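Local coordinates for african horse sickness virus (serotype 4) VP7 (PDB 1AHS), which forms the surface layer of the orbivirus core as a homotrimer that binds the inner protein VP3, here represented by its top domain alone, at residues F61-L66 against L118-L123; Q11-Y16 against I32-M37; L77-G82 against R114-Q119. All blocks are in the same frame, centred on the assembly; numbering follows the deposited sequence.

Contact 1. Residues F61-L66 against L118-L123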
loop_
_atom_site.group_PDB
_atom_site.type_symbol
_atom_site.label_atom_id
_atom_site.label_comp_id
_atom_site.label_asym_id
_atom_site.label_seq_id
_atom_site.Cartn_x
_atom_site.Cartn_y
_atom_site.Cartn_z
ATOM N N PHE B 61 4.764 -13.813 10.439
ATOM C CA PHE B 61 3.851 -12.704 10.143
ATOM C C PHE B 61 3.337 -11.910 11.338
ATOM O O PHE B 61 3.487 -12.358 12.458
ATOM C CB PHE B 61 2.663 -13.221 9.373
ATOM C CG PHE B 61 1.661 -13.971 10.203
ATOM C CD1 PHE B 61 0.719 -13.296 10.963
ATOM C CD2 PHE B 61 1.573 -15.360 10.111
ATOM C CE1 PHE B 61 -0.293 -13.986 11.602
ATOM C CE2 PHE B 61 0.571 -16.056 10.745
ATOM C CZ PHE B 61 -0.363 -15.368 11.488
ATOM N N VAL B 62 2.814 -10.706 11.098
ATOM C CA VAL B 62 2.195 -9.891 12.149
ATOM C C VAL B 62 0.864 -9.495 11.602
ATOM O O VAL B 62 0.705 -9.441 10.403
ATOM C CB VAL B 62 2.874 -8.554 12.448
ATOM C CG1 VAL B 62 4.034 -8.766 13.233
ATOM C CG2 VAL B 62 3.294 -7.856 11.224
ATOM N N TRP B 63 -0.117 -9.266 12.464
ATOM C CA TRP B 63 -1.407 -8.792 11.989
ATOM C C TRP B 63 -1.784 -7.532 12.773
ATOM O O TRP B 63 -1.180 -7.210 13.797
ATOM C CB TRP B 63 -2.476 -9.857 12.157
ATOM C CG TRP B 63 -2.862 -10.084 13.553
ATOM C CD1 TRP B 63 -2.233 -10.876 14.466
ATOM C CD2 TRP B 63 -3.976 -9.496 14.225
ATOM N NE1 TRP B 63 -2.887 -10.812 15.666
ATOM C CE2 TRP B 63 -3.962 -9.971 15.546
ATOM C CE3 TRP B 63 -4.990 -8.595 13.838
ATOM C CZ2 TRP B 63 -4.922 -9.578 16.487
ATOM C CZ3 TRP B 63 -5.953 -8.203 14.788
ATOM C CH2 TRP B 63 -5.905 -8.697 16.086
ATOM N N ARG B 64 -2.673 -6.737 12.206
ATOM C CA ARG B 64 -3.180 -5.565 12.883
ATOM C C ARG B 64 -4.405 -5.051 12.184
ATOM O O ARG B 64 -4.634 -5.351 11.020
ATOM C CB ARG B 64 -2.128 -4.480 13.161
ATOM C CG ARG B 64 -1.294 -4.029 12.057
ATOM C CD ARG B 64 0.018 -4.794 12.043
ATOM N NE ARG B 64 1.212 -3.962 12.205
ATOM C CZ ARG B 64 2.066 -3.694 11.225
ATOM N NH1 ARG B 64 1.859 -4.172 9.993
ATOM N NH2 ARG B 64 3.139 -2.984 11.495
ATOM N N PRO B 65 -5.316 -4.470 12.945
ATOM C CA PRO B 65 -6.555 -3.923 12.412
ATOM C C PRO B 65 -6.264 -2.586 11.769
ATOM O O PRO B 65 -5.208 -2.013 12.024
ATOM C CB PRO B 65 -7.407 -3.766 13.667
ATOM C CG PRO B 65 -6.408 -3.411 14.709
ATOM C CD PRO B 65 -5.280 -4.367 14.415
ATOM N N LEU B 66 -7.141 -2.121 10.880
ATOM C CA LEU B 66 -6.897 -0.828 10.279
ATOM C C LEU B 66 -7.704 0.135 11.081
ATOM O O LEU B 66 -8.922 0.001 11.163
ATOM C CB LEU B 66 -7.379 -0.734 8.831
ATOM C CG LEU B 66 -6.889 -1.563 7.647
ATOM C CD1 LEU B 66 -6.652 -0.664 6.442
ATOM C CD2 LEU B 66 -5.670 -2.342 7.996
ATOM N N LEU B 118 -8.598 -6.558 8.537
ATOM C CA LEU B 118 -7.350 -6.964 9.187
ATOM C C LEU B 118 -6.300 -7.152 8.115
ATOM O O LEU B 118 -6.575 -7.744 7.055
ATOM C CB LEU B 118 -7.503 -8.295 9.906
ATOM C CG LEU B 118 -8.073 -8.387 11.313
ATOM C CD1 LEU B 118 -9.298 -7.539 11.505
ATOM C CD2 LEU B 118 -8.425 -9.819 11.544
ATOM N N GLN B 119 -5.089 -6.704 8.427
ATOM C CA GLN B 119 -3.959 -6.804 7.533
ATOM C C GLN B 119 -2.959 -7.824 8.069
ATOM O O GLN B 119 -2.704 -7.818 9.265
ATOM C CB GLN B 119 -3.290 -5.434 7.460
ATOM C CG GLN B 119 -1.985 -5.455 6.745
ATOM C CD GLN B 119 -1.277 -4.123 6.713
ATOM O OE1 GLN B 119 -1.695 -3.214 5.982
ATOM N NE2 GLN B 119 -0.155 -4.016 7.450
ATOM N N PHE B 120 -2.375 -8.659 7.198
ATOM C CA PHE B 120 -1.354 -9.654 7.589
ATOM C C PHE B 120 -0.158 -9.315 6.769
ATOM O O PHE B 120 -0.265 -9.257 5.581
ATOM C CB PHE B 120 -1.771 -11.073 7.202
ATOM C CG PHE B 120 -2.917 -11.587 7.991
ATOM C CD1 PHE B 120 -2.706 -12.202 9.194
ATOM C CD2 PHE B 120 -4.216 -11.351 7.581
ATOM C CE1 PHE B 120 -3.798 -12.577 9.982
ATOM C CE2 PHE B 120 -5.317 -11.720 8.360
ATOM C CZ PHE B 120 -5.107 -12.324 9.559
ATOM N N GLU B 121 0.984 -9.101 7.369
ATOM C CA GLU B 121 2.126 -8.765 6.571
ATOM C C GLU B 121 3.166 -9.829 6.814
ATOM O O GLU B 121 3.565 -10.030 7.943
ATOM C CB GLU B 121 2.698 -7.424 7.029
ATOM C CG GLU B 121 4.016 -7.062 6.349
ATOM C CD GLU B 121 4.537 -5.722 6.763
ATOM O OE1 GLU B 121 3.830 -5.011 7.520
ATOM O OE2 GLU B 121 5.649 -5.358 6.322
ATOM N N VAL B 122 3.587 -10.522 5.776
ATOM C CA VAL B 122 4.592 -11.546 5.930
ATOM C C VAL B 122 5.958 -10.912 6.015
ATOM O O VAL B 122 6.358 -10.137 5.162
ATOM C CB VAL B 122 4.515 -12.487 4.796
ATOM C CG1 VAL B 122 5.598 -13.490 4.870
ATOM C CG2 VAL B 122 3.183 -13.143 4.825
ATOM N N LEU B 123 6.720 -11.299 7.017
ATOM C CA LEU B 123 8.008 -10.682 7.259
ATOM C C LEU B 123 9.267 -11.247 6.617
ATOM O O LEU B 123 9.920 -10.586 5.822
ATOM C CB LEU B 123 8.191 -10.457 8.765
ATOM C CG LEU B 123 7.207 -9.442 9.377
ATOM C CD1 LEU B 123 7.530 -9.230 10.819
ATOM C CD2 LEU B 123 7.328 -8.104 8.680
#

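Contact 2. Residues Q11-Y16 against I32-M37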
loop_
_atom_site.group_PDB
_atom_site.type_symbol
_atom_site.label_atom_id
_atom_site.label_comp_id
_atom_site.label_asym_id
_atom_site.label_seq_id
_atom_site.Cartn_x
_atom_site.Cartn_y
_atom_site.Cartn_z
ATOM N N GLN B 11 -5.878 -5.825 -4.827
ATOM C CA GLN B 11 -6.925 -4.857 -4.700
ATOM C C GLN B 11 -6.419 -3.680 -3.919
ATOM O O GLN B 11 -5.322 -3.704 -3.353
ATOM C CB GLN B 11 -8.154 -5.484 -4.082
ATOM C CG GLN B 11 -7.913 -6.406 -2.939
ATOM C CD GLN B 11 -9.152 -7.197 -2.627
ATOM O OE1 GLN B 11 -9.937 -6.823 -1.758
ATOM N NE2 GLN B 11 -9.359 -8.288 -3.358
ATOM N N GLN B 12 -7.162 -2.588 -3.961
ATOM C CA GLN B 12 -6.709 -1.415 -3.255
ATOM C C GLN B 12 -6.803 -1.718 -1.819
ATOM O O GLN B 12 -7.804 -2.217 -1.346
ATOM C CB GLN B 12 -7.581 -0.203 -3.563
ATOM C CG GLN B 12 -7.197 1.033 -2.771
ATOM C CD GLN B 12 -8.161 2.182 -2.923
ATOM O OE1 GLN B 12 -9.373 2.006 -2.952
ATOM N NE2 GLN B 12 -7.623 3.380 -2.953
ATOM N N SER B 13 -5.778 -1.318 -1.113
ATOM C CA SER B 13 -5.716 -1.493 0.316
ATOM C C SER B 13 -6.701 -0.630 1.078
ATOM O O SER B 13 -6.750 0.574 0.879
ATOM C CB SER B 13 -4.329 -1.119 0.808
ATOM O OG SER B 13 -4.356 -0.860 2.200
ATOM N N GLY B 14 -7.381 -1.243 2.037
ATOM C CA GLY B 14 -8.305 -0.544 2.882
ATOM C C GLY B 14 -9.668 -0.259 2.350
ATOM O O GLY B 14 -10.400 0.477 2.984
ATOM N N ARG B 15 -10.023 -0.804 1.201
ATOM C CA ARG B 15 -11.351 -0.578 0.659
ATOM C C ARG B 15 -12.239 -1.796 0.936
ATOM O O ARG B 15 -11.997 -2.881 0.415
ATOM C CB ARG B 15 -11.284 -0.287 -0.840
ATOM C CG ARG B 15 -12.680 -0.056 -1.471
ATOM C CD ARG B 15 -12.583 0.613 -2.828
ATOM N NE ARG B 15 -12.272 2.020 -2.684
ATOM C CZ ARG B 15 -13.192 2.977 -2.658
ATOM N NH1 ARG B 15 -14.475 2.657 -2.773
ATOM N NH2 ARG B 15 -12.820 4.254 -2.536
ATOM N N TYR B 16 -13.285 -1.626 1.730
ATOM C CA TYR B 16 -14.114 -2.757 2.052
ATOM C C TYR B 16 -14.767 -3.416 0.843
ATOM O O TYR B 16 -15.385 -2.752 0.015
ATOM C CB TYR B 16 -15.130 -2.337 3.097
ATOM C CG TYR B 16 -15.872 -3.472 3.754
ATOM C CD1 TYR B 16 -17.062 -3.926 3.212
ATOM C CD2 TYR B 16 -15.412 -4.063 4.940
ATOM C CE1 TYR B 16 -17.793 -4.929 3.813
ATOM C CE2 TYR B 16 -16.149 -5.083 5.563
ATOM C CZ TYR B 16 -17.344 -5.500 4.984
ATOM O OH TYR B 16 -18.152 -6.446 5.563
ATOM N N ILE B 32 1.581 -8.699 1.698
ATOM C CA ILE B 32 0.445 -8.277 2.472
ATOM C C ILE B 32 -0.886 -8.768 1.928
ATOM O O ILE B 32 -1.160 -8.700 0.727
ATOM C CB ILE B 32 0.465 -6.730 2.555
ATOM C CG1 ILE B 32 1.802 -6.279 3.103
ATOM C CG2 ILE B 32 -0.610 -6.209 3.461
ATOM C CD1 ILE B 32 1.855 -4.816 3.368
ATOM N N ALA B 33 -1.734 -9.226 2.832
ATOM C CA ALA B 33 -3.051 -9.699 2.475
ATOM C C ALA B 33 -3.977 -9.021 3.493
ATOM O O ALA B 33 -3.523 -8.636 4.573
ATOM C CB ALA B 33 -3.094 -11.213 2.625
ATOM N N GLU B 34 -5.250 -8.855 3.179
ATOM C CA GLU B 34 -6.171 -8.234 4.118
ATOM C C GLU B 34 -7.473 -9.008 4.111
ATOM O O GLU B 34 -7.875 -9.500 3.069
ATOM C CB GLU B 34 -6.502 -6.807 3.667
ATOM C CG GLU B 34 -5.373 -5.784 3.798
ATOM C CD GLU B 34 -5.764 -4.362 3.386
ATOM O OE1 GLU B 34 -6.897 -4.114 2.886
ATOM O OE2 GLU B 34 -4.904 -3.465 3.543
ATOM N N VAL B 35 -8.146 -9.138 5.245
ATOM C CA VAL B 35 -9.440 -9.819 5.225
ATOM C C VAL B 35 -10.498 -8.848 5.750
ATOM O O VAL B 35 -10.307 -8.181 6.768
ATOM C CB VAL B 35 -9.387 -11.244 5.904
ATOM C CG1 VAL B 35 -8.313 -11.311 6.915
ATOM C CG2 VAL B 35 -10.694 -11.641 6.495
ATOM N N CYS B 36 -11.489 -8.595 4.911
ATOM C CA CYS B 36 -12.561 -7.683 5.218
ATOM C C CYS B 36 -13.545 -8.475 6.018
ATOM O O CYS B 36 -13.929 -9.543 5.590
ATOM C CB CYS B 36 -13.226 -7.201 3.926
ATOM S SG CYS B 36 -12.233 -6.036 2.966
ATOM N N MET B 37 -14.008 -7.955 7.145
ATOM C CA MET B 37 -14.943 -8.711 7.978
ATOM C C MET B 37 -16.165 -7.958 8.436
ATOM O O MET B 37 -16.056 -6.882 9.017
ATOM C CB MET B 37 -14.227 -9.217 9.228
ATOM C CG MET B 37 -13.028 -10.060 8.960
ATOM S SD MET B 37 -12.414 -10.681 10.429
ATOM C CE MET B 37 -13.606 -12.055 10.573
#

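Contact 3. Residues L77-G82 against R114-Q119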
loop_
_atom_site.group_PDB
_atom_site.type_symbol
_atom_site.label_atom_id
_atom_site.label_comp_id
_atom_site.label_asym_id
_atom_site.label_seq_id
_atom_site.Cartn_x
_atom_site.Cartn_y
_atom_site.Cartn_z
ATOM N N LEU B 77 -14.253 4.825 7.695
ATOM C CA LEU B 77 -14.851 3.893 8.623
ATOM C C LEU B 77 -13.702 3.483 9.558
ATOM O O LEU B 77 -12.535 3.657 9.181
ATOM C CB LEU B 77 -15.296 2.721 7.776
ATOM C CG LEU B 77 -16.681 2.128 7.866
ATOM C CD1 LEU B 77 -17.670 3.231 7.845
ATOM C CD2 LEU B 77 -16.895 1.149 6.723
ATOM N N GLU B 78 -13.998 3.078 10.802
ATOM C CA GLU B 78 -12.953 2.596 11.738
ATOM C C GLU B 78 -13.305 1.167 12.107
ATOM O O GLU B 78 -14.485 0.792 12.197
ATOM C CB GLU B 78 -12.843 3.403 13.034
ATOM C CG GLU B 78 -13.099 4.890 12.882
ATOM C CD GLU B 78 -12.527 5.716 14.012
ATOM O OE1 GLU B 78 -12.021 5.104 14.987
ATOM O OE2 GLU B 78 -12.561 6.977 13.896
ATOM N N SER B 79 -12.265 0.363 12.270
ATOM C CA SER B 79 -12.390 -1.039 12.625
ATOM C C SER B 79 -12.944 -1.177 14.038
ATOM O O SER B 79 -12.605 -0.382 14.961
ATOM C CB SER B 79 -11.006 -1.713 12.573
ATOM O OG SER B 79 -10.710 -2.188 11.279
ATOM N N ALA B 80 -13.766 -2.208 14.201
ATOM C CA ALA B 80 -14.359 -2.521 15.478
ATOM C C ALA B 80 -13.319 -2.986 16.529
ATOM O O ALA B 80 -12.256 -3.527 16.214
ATOM C CB ALA B 80 -15.405 -3.568 15.286
ATOM N N PRO B 81 -13.578 -2.706 17.803
ATOM C CA PRO B 81 -12.596 -3.157 18.788
ATOM C C PRO B 81 -12.793 -4.657 19.068
ATOM O O PRO B 81 -13.773 -5.273 18.611
ATOM C CB PRO B 81 -12.939 -2.300 19.989
ATOM C CG PRO B 81 -14.470 -2.205 19.873
ATOM C CD PRO B 81 -14.689 -1.967 18.432
ATOM N N GLY B 82 -11.826 -5.266 19.737
ATOM C CA GLY B 82 -11.969 -6.680 20.046
ATOM C C GLY B 82 -11.715 -7.697 18.949
ATOM O O GLY B 82 -12.131 -8.848 19.080
ATOM N N ARG B 114 -19.194 -3.326 14.309
ATOM C CA ARG B 114 -19.078 -2.630 13.053
ATOM C C ARG B 114 -18.092 -3.413 12.199
ATOM O O ARG B 114 -17.490 -4.358 12.689
ATOM C CB ARG B 114 -18.660 -1.181 13.271
ATOM C CG ARG B 114 -17.444 -0.959 14.085
ATOM C CD ARG B 114 -17.091 0.537 14.180
ATOM N NE ARG B 114 -17.146 1.064 15.554
ATOM C CZ ARG B 114 -16.095 1.437 16.298
ATOM N NH1 ARG B 114 -14.858 1.355 15.834
ATOM N NH2 ARG B 114 -16.277 1.870 17.544
ATOM N N ARG B 115 -17.998 -3.095 10.914
ATOM C CA ARG B 115 -17.088 -3.790 10.025
ATOM C C ARG B 115 -15.640 -3.541 10.374
ATOM O O ARG B 115 -15.319 -2.532 11.000
ATOM C CB ARG B 115 -17.367 -3.364 8.601
ATOM C CG ARG B 115 -18.706 -3.857 8.133
ATOM C CD ARG B 115 -19.100 -3.167 6.852
ATOM N NE ARG B 115 -19.530 -1.784 7.047
ATOM C CZ ARG B 115 -20.014 -1.011 6.072
ATOM N NH1 ARG B 115 -20.121 -1.481 4.831
ATOM N NH2 ARG B 115 -20.461 0.211 6.352
ATOM N N SER B 116 -14.760 -4.462 9.988
ATOM C CA SER B 116 -13.333 -4.301 10.258
ATOM C C SER B 116 -12.497 -4.879 9.119
ATOM O O SER B 116 -13.003 -5.706 8.363
ATOM C CB SER B 116 -12.960 -5.031 11.548
ATOM O OG SER B 116 -13.629 -4.478 12.677
ATOM N N ILE B 117 -11.261 -4.400 8.947
ATOM C CA ILE B 117 -10.380 -4.982 7.934
ATOM C C ILE B 117 -9.104 -5.330 8.689
ATOM O O ILE B 117 -8.635 -4.511 9.473
ATOM C CB ILE B 117 -9.996 -4.031 6.798
ATOM C CG1 ILE B 117 -11.192 -3.650 5.956
ATOM C CG2 ILE B 117 -9.083 -4.740 5.817
ATOM C CD1 ILE B 117 -10.795 -2.774 4.828
ATOM N N LEU B 118 -8.598 -6.558 8.537
ATOM C CA LEU B 118 -7.350 -6.964 9.187
ATOM C C LEU B 118 -6.300 -7.152 8.115
ATOM O O LEU B 118 -6.575 -7.744 7.055
ATOM C CB LEU B 118 -7.503 -8.295 9.906
ATOM C CG LEU B 118 -8.073 -8.387 11.313
ATOM C CD1 LEU B 118 -9.298 -7.539 11.505
ATOM C CD2 LEU B 118 -8.425 -9.819 11.544
ATOM N N GLN B 119 -5.089 -6.704 8.427
ATOM C CA GLN B 119 -3.959 -6.804 7.533
ATOM C C GLN B 119 -2.959 -7.824 8.069
ATOM O O GLN B 119 -2.704 -7.818 9.265
ATOM C CB GLN B 119 -3.290 -5.434 7.460
ATOM C CG GLN B 119 -1.985 -5.455 6.745
ATOM C CD GLN B 119 -1.277 -4.123 6.713
ATOM O OE1 GLN B 119 -1.695 -3.214 5.982
ATOM N NE2 GLN B 119 -0.155 -4.016 7.450
HETATM O O HOH W 1 -16.640 0.118 10.798
#

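Contact 1. Residues F61-L66 against L118-L123
Phe120 presents its ring edge to the face of Phe61 in an offset edge-to-face pair, the planes 73° apart and the centroids 5.8 Å from one another. CE1 of Phe61 comes within 3.8 Å of CD1 of Phe120, in the plane of the latter's ring. With CG of Phe61 set between its backbone N and carbonyl carbon (chi1 76°), the ring runs alongside Phe120 and points the same way. Further along this face, CB of Trp63 rests 3.7 Å from CE1 of Phe120, while CE3 of Trp63 lies 4.0 Å from CG of Leu118, the two side chains side by side.

The face bearing Val62, Arg64, Gln119 and Glu121 carries the charged groups, with CG2 of Val62 over one face of the Arg64 guanidinium. Arg64, bent at chi2 and chi3, brings NH1 to OE1 of Glu121 in a salt bridge of 3.3 Å; the carboxylate oxygen is 20° out of the guanidinium plane. Arg64 NE bonds to Ala7 O of the second subunit, and Glu121 OE1 accepts from its Ser30 N.

Backbone bonds join Val62 to Glu121, the one from Val62 N being weak, and Arg64 to Gln119. These antiparallel strands lie between 32-37 and 98-100 in a five-stranded sheet, the aromatic face packed on strands 84-87 and 106-110.

Contact 2. Residues Q11-Y16 against I32-M37
Glu34 reaches from its strand to the 11-16 loop and holds it with both carboxylate oxygens. Its CB points toward the loop and lies against the backbone of strand 116-122, near Leu118 O. CG is set anti to the carbonyl carbon (chi1 -71°), and the chain then runs extended, so that CD of Glu34 arrives 3.8 Å from Gly14 N. At the tip the two oxygens part company: OE1 receives the N-H of Gly14 at 3.0 Å and 167°, through its syn lone pair, whereas OE2 hydrogen-bonds with Ser13 OG at 3.0 Å.

Gly14 belongs to a type II beta turn from Gln12 to Arg15, and its positive phi is the conformation this turn requires at its third position. The carboxylate thus grips the turn by its central residues. On the turn's far flank, Arg15 NE donates to Gln12 OE1 at 2.9 Å, in the guanidinium plane, while its terminal nitrogens bond to Gly74 and Ser76 of the third subunit.

Two residues further along the strand, Cys36 meets Tyr16. CB of Cys36 lies 4.0 Å from CD2 of Tyr16, and Cys36 SG stands 4.8 Å from the Tyr16 ring centroid, 35° off the normal, an oblique sulfur-aromatic contact. Met37 O lies in the plane of the same ring at its edge, and Arg115 adds a cation-pi interaction with Tyr16.

Contact 3. Residues L77-G82 against R114-Q119
Ser79 and Ser116 cross-link the two segments through two hydrogen bonds running in opposite senses. Ser79 OG accepts the backbone N-H of Ile117 at 3.3 Å and 161°, and is also bonded to Leu66 O. In return, Ser116 OG accepts from Ala80 N at 2.7 Å, short but more bent, at 142°; this hydroxyl is bonded to Asn110 OD1 as well. Each serine oxygen therefore sits between two partners. Ser116 OG, anti to its carbonyl carbon and beside the backbone N, is thereby turned to Ala80 N.

A water supplies a third polar link. It donates to Glu78 O at 2.7 Å and to Arg115 O at 3.0 Å, bridging two carbonyl oxygens, both acceptors, that need a donor between them. Arg114 approaches carbonyl oxygens too: its CD is 3.3 Å from Glu78 O, which lies at the guanidinium edge, in plane, and NH1 of Arg114 stands 3.0 Å from Ser79 O.

Apolar and face contacts involve the two arginines. The aliphatic part of Arg114 passes beside Ala80, with CG of Arg114 3.5 Å from CB of Ala80. Its guanidinium carries CD of Pro81 over one face, offset toward the rim. At the Leu77 end of the segment, CD2 of Leu77 lies over a face of the Arg115 guanidinium, 3.7 Å from Arg115 NH2, the two side chains crossing obliquely.

The touching parts run 97° apart and no beta bridge joins them. Instead, serine hydroxyls tie the loop between strands 76-77 and 84-87 to the start of strand 116-122, within the antiparallel beta-sandwich (jelly-roll) top domain known for orbivirus VP7.

In the fold
Strand 116-122 is common to contacts 1 and 3, which share Leu118 and Gln119, while contact 2 is built on its sheet neighbour, strand 32-37. Across the five-stranded sheet the order is 23-27, 32-37, 116-122, 59-65, 98-100, so all three contacts involve its middle strands. Centres lie about 11 Å apart for contacts 1 and 2 and for 2 and 3, and about 13 Å for 1 and 3. Along the chain, contact 2 closes before the others open, and contacts 1 and 3 both end on strand 116-122. All three reach the second subunit, so this five-stranded sheet and the loops on it also take part in the trimer contacts.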